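Local coordinates for protein T cell receptor mu chain (Monodelphis domestica, PDB 7L15) that forms the mu chain of the marsupial gamma-mu T cell receptor and probably takes part in antigen recognition at the T cell surface, at residues 93-96 with 97-101; 169-172 with 173-177. All coordinates share one frame; numbering follows the deposited sequence.

Contact 1: 93-96 with 97-101; sequences EDLG and LRDSG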
ATOM      1  N   GLU A  93       3.247 -21.297   0.488  1.00 46.50           N
ATOM      2  CA  GLU A  93       3.969 -21.756   1.654  1.00 50.31           C
ATOM      3  C   GLU A  93       4.817 -20.631   2.197  1.00 49.80           C
ATOM      4  O   GLU A  93       5.157 -19.684   1.482  1.00 54.26           O
ATOM      5  CB  GLU A  93       4.855 -22.942   1.305  1.00 55.00           C
ATOM      6  CG  GLU A  93       4.088 -24.050   0.656  1.00 64.53           C
ATOM      7  CD  GLU A  93       4.739 -25.383   0.872  1.00 73.59           C
ATOM      8  OE1 GLU A  93       5.117 -26.008  -0.133  1.00 73.08           O
ATOM      9  OE2 GLU A  93       4.884 -25.796   2.048  1.00 81.38           O
ATOM     10  N   ASP A  94       5.155 -20.754   3.484  1.00 43.71           N
ATOM     11  CA  ASP A  94       6.129 -19.886   4.143  1.00 49.86           C
ATOM     12  C   ASP A  94       5.702 -18.419   4.094  1.00 47.06           C
ATOM     13  O   ASP A  94       6.467 -17.540   3.687  1.00 49.74           O
ATOM     14  CB  ASP A  94       7.533 -20.074   3.552  1.00 46.24           C
ATOM     15  CG  ASP A  94       8.620 -19.516   4.462  1.00 55.50           C
ATOM     16  OD1 ASP A  94       8.298 -19.216   5.627  1.00 64.76           O
ATOM     17  OD2 ASP A  94       9.784 -19.369   4.029  1.00 70.24           O
ATOM     18  N   LEU A  95       4.466 -18.159   4.530  1.00 46.62           N
ATOM     19  CA  LEU A  95       3.935 -16.802   4.518  1.00 43.92           C
ATOM     20  C   LEU A  95       4.818 -15.856   5.321  1.00 48.13           C
ATOM     21  O   LEU A  95       5.349 -16.210   6.379  1.00 48.14           O
ATOM     22  CB  LEU A  95       2.523 -16.774   5.103  1.00 49.58           C
ATOM     23  CG  LEU A  95       1.358 -17.350   4.306  1.00 50.20           C
ATOM     24  CD1 LEU A  95       0.113 -17.354   5.191  1.00 43.00           C
ATOM     25  CD2 LEU A  95       1.140 -16.512   3.065  1.00 43.58           C
ATOM     26  N   GLY A  96       4.943 -14.626   4.821  1.00 37.36           N
ATOM     27  CA  GLY A  96       5.567 -13.552   5.562  1.00 36.33           C
ATOM     28  C   GLY A  96       4.710 -12.304   5.475  1.00 44.91           C
ATOM     29  O   GLY A  96       3.644 -12.297   4.843  1.00 44.61           O
ATOM     30  N   LEU A  97       5.210 -11.241   6.112  1.00 43.58           N
ATOM     31  CA  LEU A  97       4.446 -10.000   6.213  1.00 48.43           C
ATOM     32  C   LEU A  97       4.098  -9.424   4.849  1.00 50.21           C
ATOM     33  O   LEU A  97       3.036  -8.810   4.690  1.00 46.90           O
ATOM     34  CB  LEU A  97       5.235  -8.970   7.014  1.00 50.03           C
ATOM     35  CG  LEU A  97       5.635  -9.433   8.417  1.00 53.84           C
ATOM     36  CD1 LEU A  97       6.352  -8.304   9.138  1.00 53.11           C
ATOM     37  CD2 LEU A  97       4.431  -9.934   9.229  1.00 44.09           C
ATOM     38  N   ARG A  98       4.976  -9.599   3.857  1.00 44.73           N
ATOM     39  CA  ARG A  98       4.698  -9.055   2.533  1.00 54.33           C
ATOM     40  C   ARG A  98       3.557  -9.772   1.824  1.00 44.75           C
ATOM     41  O   ARG A  98       3.066  -9.257   0.819  1.00 40.68           O
ATOM     42  CB  ARG A  98       5.961  -9.100   1.666  1.00 66.92           C
ATOM     43  CG  ARG A  98       6.859  -7.857   1.777  1.00 76.38           C
ATOM     44  CD  ARG A  98       8.263  -8.204   2.285  1.00 95.20           C
ATOM     45  NE  ARG A  98       8.799  -9.435   1.696  1.00107.22           N
ATOM     46  CZ  ARG A  98       9.875 -10.080   2.147  1.00107.96           C
ATOM     47  NH1 ARG A  98      10.284 -11.194   1.549  1.00108.32           N
ATOM     48  NH2 ARG A  98      10.541  -9.620   3.199  1.00104.17           N
ATOM     49  N   ASP A  99       3.104 -10.927   2.319  1.00 41.14           N
ATOM     50  CA  ASP A  99       2.007 -11.624   1.655  1.00 38.44           C
ATOM     51  C   ASP A  99       0.623 -11.126   2.062  1.00 45.01           C
ATOM     52  O   ASP A  99      -0.363 -11.665   1.550  1.00 40.99           O
ATOM     53  CB  ASP A  99       2.107 -13.121   1.929  1.00 39.29           C
ATOM     54  CG  ASP A  99       3.393 -13.719   1.380  1.00 47.59           C
ATOM     55  OD1 ASP A  99       3.643 -13.562   0.160  1.00 47.99           O
ATOM     56  OD2 ASP A  99       4.164 -14.302   2.170  1.00 43.52           O
ATOM     57  N   SER A 100       0.528 -10.145   2.969  1.00 42.47           N
ATOM     58  CA  SER A 100      -0.762  -9.596   3.383  1.00 45.64           C
ATOM     59  C   SER A 100      -1.431  -8.825   2.248  1.00 45.04           C
ATOM     60  O   SER A 100      -0.778  -8.172   1.439  1.00 45.98           O
ATOM     61  CB  SER A 100      -0.593  -8.654   4.583  1.00 45.07           C
ATOM     62  OG  SER A 100      -0.118  -9.351   5.721  1.00 39.96           O
ATOM     63  N   GLY A 101      -2.746  -8.892   2.203  1.00 35.12           N
ATOM     64  CA  GLY A 101      -3.487  -8.134   1.224  1.00 33.52           C
ATOM     65  C   GLY A 101      -4.772  -8.854   0.853  1.00 40.46           C
ATOM     66  O   GLY A 101      -5.230  -9.752   1.554  1.00 43.07           O
TER
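D99 reaches back to G96, and the two residues grip each other through a pair of hydrogen bonds. The backbone N of G96 donates to D99 OD2 at 2.8 Å. This bond is nearly straight, with an N-H...O angle of 171°, and it uses the anti lone pair of OD2, the one turned away from OD1. In return, the backbone N of D99 donates to G96 O at 2.9 Å. Here the donor sits above the carbonyl plane of G96, which suits the tight 3-10 turn of 97-99. The D99 carboxylate is placed for this by its first torsion (-62°), which sets CG beside the residue's own backbone N. The second oxygen, OD1, is taken by a salt bridge to R76. Both oxygens of this buried carboxylate are therefore satisfied, and two different partners fix its rotation. L95 covers it from one flank: the side chains cross obliquely, with L95 CD2 3.7 Å from D99 CB. S100 OG has its stronger partner in the backbone N of V128 and makes only a weak bond to L97 O. D99 O accepts from Y103 OH, a tyrosine corner. The bond from G96 N to the D99 carboxylate is the reciprocal half of a capping box; G96 has no side chain to supply the other half. With the R76 salt bridge, this bond marks the E-F turn of an immunoglobulin V domain.

Contact 2: 169-172 with 173-177; sequences GTLI and SAQSL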
ATOM      1  N   GLY A 169       3.566  15.054  35.419  1.00 76.28           N
ATOM      2  CA  GLY A 169       2.452  14.300  35.942  1.00 70.11           C
ATOM      3  C   GLY A 169       1.176  14.371  35.130  1.00 62.48           C
ATOM      4  O   GLY A 169       0.303  13.514  35.314  1.00 61.50           O
ATOM      5  N   THR A 170       1.020  15.348  34.243  1.00 56.15           N
ATOM      6  CA  THR A 170      -0.225  15.448  33.492  1.00 58.06           C
ATOM      7  C   THR A 170      -0.012  15.159  32.003  1.00 54.79           C
ATOM      8  O   THR A 170       1.026  15.514  31.422  1.00 50.35           O
ATOM      9  CB  THR A 170      -0.879  16.815  33.718  1.00 63.21           C
ATOM     10  OG1 THR A 170       0.031  17.857  33.346  1.00 75.27           O
ATOM     11  CG2 THR A 170      -1.250  16.986  35.210  1.00 54.15           C
ATOM     12  N   LEU A 171      -1.000  14.476  31.406  1.00 49.81           N
ATOM     13  CA  LEU A 171      -0.944  14.057  30.010  1.00 55.59           C
ATOM     14  C   LEU A 171      -0.706  15.244  29.097  1.00 56.52           C
ATOM     15  O   LEU A 171      -1.362  16.277  29.228  1.00 58.91           O
ATOM     16  CB  LEU A 171      -2.247  13.375  29.616  1.00 57.41           C
ATOM     17  CG  LEU A 171      -2.492  11.904  29.921  1.00 60.90           C
ATOM     18  CD1 LEU A 171      -3.912  11.600  29.552  1.00 55.77           C
ATOM     19  CD2 LEU A 171      -1.546  11.018  29.124  1.00 49.20           C
ATOM     20  N   ILE A 172       0.226  15.108  28.159  1.00 54.84           N
ATOM     21  CA  ILE A 172       0.449  16.226  27.250  1.00 60.40           C
ATOM     22  C   ILE A 172      -0.593  16.145  26.144  1.00 72.51           C
ATOM     23  O   ILE A 172      -1.276  15.127  25.992  1.00 71.08           O
ATOM     24  CB  ILE A 172       1.886  16.254  26.682  1.00 54.57           C
ATOM     25  CG1 ILE A 172       2.105  15.167  25.637  1.00 56.08           C
ATOM     26  CG2 ILE A 172       2.913  16.089  27.783  1.00 51.71           C
ATOM     27  CD1 ILE A 172       3.532  15.159  25.051  1.00 54.58           C
ATOM     28  N   SER A 173      -0.730  17.220  25.378  1.00 82.56           N
ATOM     29  CA  SER A 173      -1.692  17.296  24.295  1.00 88.17           C
ATOM     30  C   SER A 173      -1.184  16.581  23.040  1.00 87.50           C
ATOM     31  O   SER A 173       0.018  16.367  22.845  1.00 89.13           O
ATOM     32  CB  SER A 173      -1.989  18.759  23.964  1.00 96.02           C
ATOM     33  OG  SER A 173      -0.791  19.435  23.615  1.00101.43           O
ATOM     34  N   ALA A 174      -2.138  16.208  22.184  1.00 79.33           N
ATOM     35  CA  ALA A 174      -1.872  15.715  20.827  1.00 73.47           C
ATOM     36  C   ALA A 174      -1.003  14.452  20.803  1.00 73.96           C
ATOM     37  O   ALA A 174      -0.184  14.263  19.899  1.00 76.34           O
ATOM     38  CB  ALA A 174      -1.256  16.815  19.958  1.00 73.68           C
ATOM     39  N   GLN A 175      -1.207  13.563  21.780  1.00 61.80           N
ATOM     40  CA  GLN A 175      -0.556  12.255  21.782  1.00 58.37           C
ATOM     41  C   GLN A 175      -1.216  11.319  20.782  1.00 56.04           C
ATOM     42  O   GLN A 175      -2.437  11.359  20.599  1.00 55.47           O
ATOM     43  CB  GLN A 175      -0.623  11.623  23.172  1.00 63.20           C
ATOM     44  CG  GLN A 175       0.258  12.278  24.202  1.00 65.21           C
ATOM     45  CD  GLN A 175       0.104  11.647  25.574  1.00 56.95           C
ATOM     46  OE1 GLN A 175       0.309  10.438  25.752  1.00 48.10           O
ATOM     47  NE2 GLN A 175      -0.261  12.463  26.552  1.00 57.94           N
ATOM     48  N   SER A 176      -0.404  10.458  20.149  1.00 55.84           N
ATOM     49  CA  SER A 176      -0.884   9.465  19.186  1.00 55.33           C
ATOM     50  C   SER A 176       0.192   8.403  18.934  1.00 55.50           C
ATOM     51  O   SER A 176       1.379   8.721  18.833  1.00 47.33           O
ATOM     52  CB  SER A 176      -1.289  10.115  17.862  1.00 54.87           C
ATOM     53  OG  SER A 176      -0.179  10.767  17.290  1.00 68.99           O
ATOM     54  N   LEU A 177      -0.248   7.154  18.772  1.00 55.92           N
ATOM     55  CA  LEU A 177       0.618   5.983  18.795  1.00 52.08           C
ATOM     56  C   LEU A 177       0.610   5.271  17.450  1.00 45.05           C
ATOM     57  O   LEU A 177      -0.459   4.965  16.914  1.00 40.59           O
ATOM     58  CB  LEU A 177       0.152   5.006  19.877  1.00 50.52           C
ATOM     59  CG  LEU A 177       0.888   3.669  19.919  1.00 53.01           C
ATOM     60  CD1 LEU A 177       2.293   3.863  20.440  1.00 49.64           C
ATOM     61  CD2 LEU A 177       0.126   2.713  20.789  1.00 55.07           C
TER
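The backbone runs extended through I172 and S173, bends sharply at A174, where phi and psi are both positive, and is extended again from Q175, so that the Q175 side chain comes back toward I172. Here the chain crosses from one sheet to the other of an immunoglobulin C1-type beta sandwich. Strand 170-173 belongs to one sheet, beside strand 162-167. Strand 175-181 belongs to the other, beside strand 187-194. Q175 spans the bend. CG stands anti to the carbonyl carbon (chi1 -71°), and the extended chain beyond it carries the amide across to the preceding strand. There NE2 donates to I172 O at 2.9 Å. The acceptor lies close to the plane of the Q175 amide, while the donor is tilted 27° from the carbonyl plane of I172. The other end of the amide is held as well. OE1 is hydrogen-bonded to the backbone N of L165 and to H191 NE2. L165 lies on the strand next to I172 and is also tied to it by backbone bonding. H191 lies on the strand next to Q175, so one amide joins strands of both sheets. Because L165 N can only donate, its bond fits oxygen at OE1 and nitrogen at NE2. Two aliphatic side chains pack on this polar link. I172 lays CG1 against the stem of Q175, 3.7 Å from its CG, and also touches L165 and S167. L171 brings CD2 to the amide, and its side chain crosses that of Q175 at about a right angle. This is a surface contact, and L171 itself is exposed. The fit is tight at its end: L171 CD2 stands 3.2 Å from Q175 NE2.

In the fold
The two contacts sit in different immunoglobulin domains of the chain. Contact 1 comes first, in the V-set domain, within the loop between strands 87-92 and 101-109. Contact 2 follows in the C1-set domain, where the chain passes from strand 170-173 to strand 175-181. Their centres are 35 Å apart and their nearest atoms about 17 Å apart, so they do not touch. They share no sheet. Both are short-range links within a connection between two strands of a beta sandwich. Contact 1 is partly buried and lies near the centre of the chain, whereas contact 2 is on the surface. They are independent local arrangements, one in each domain.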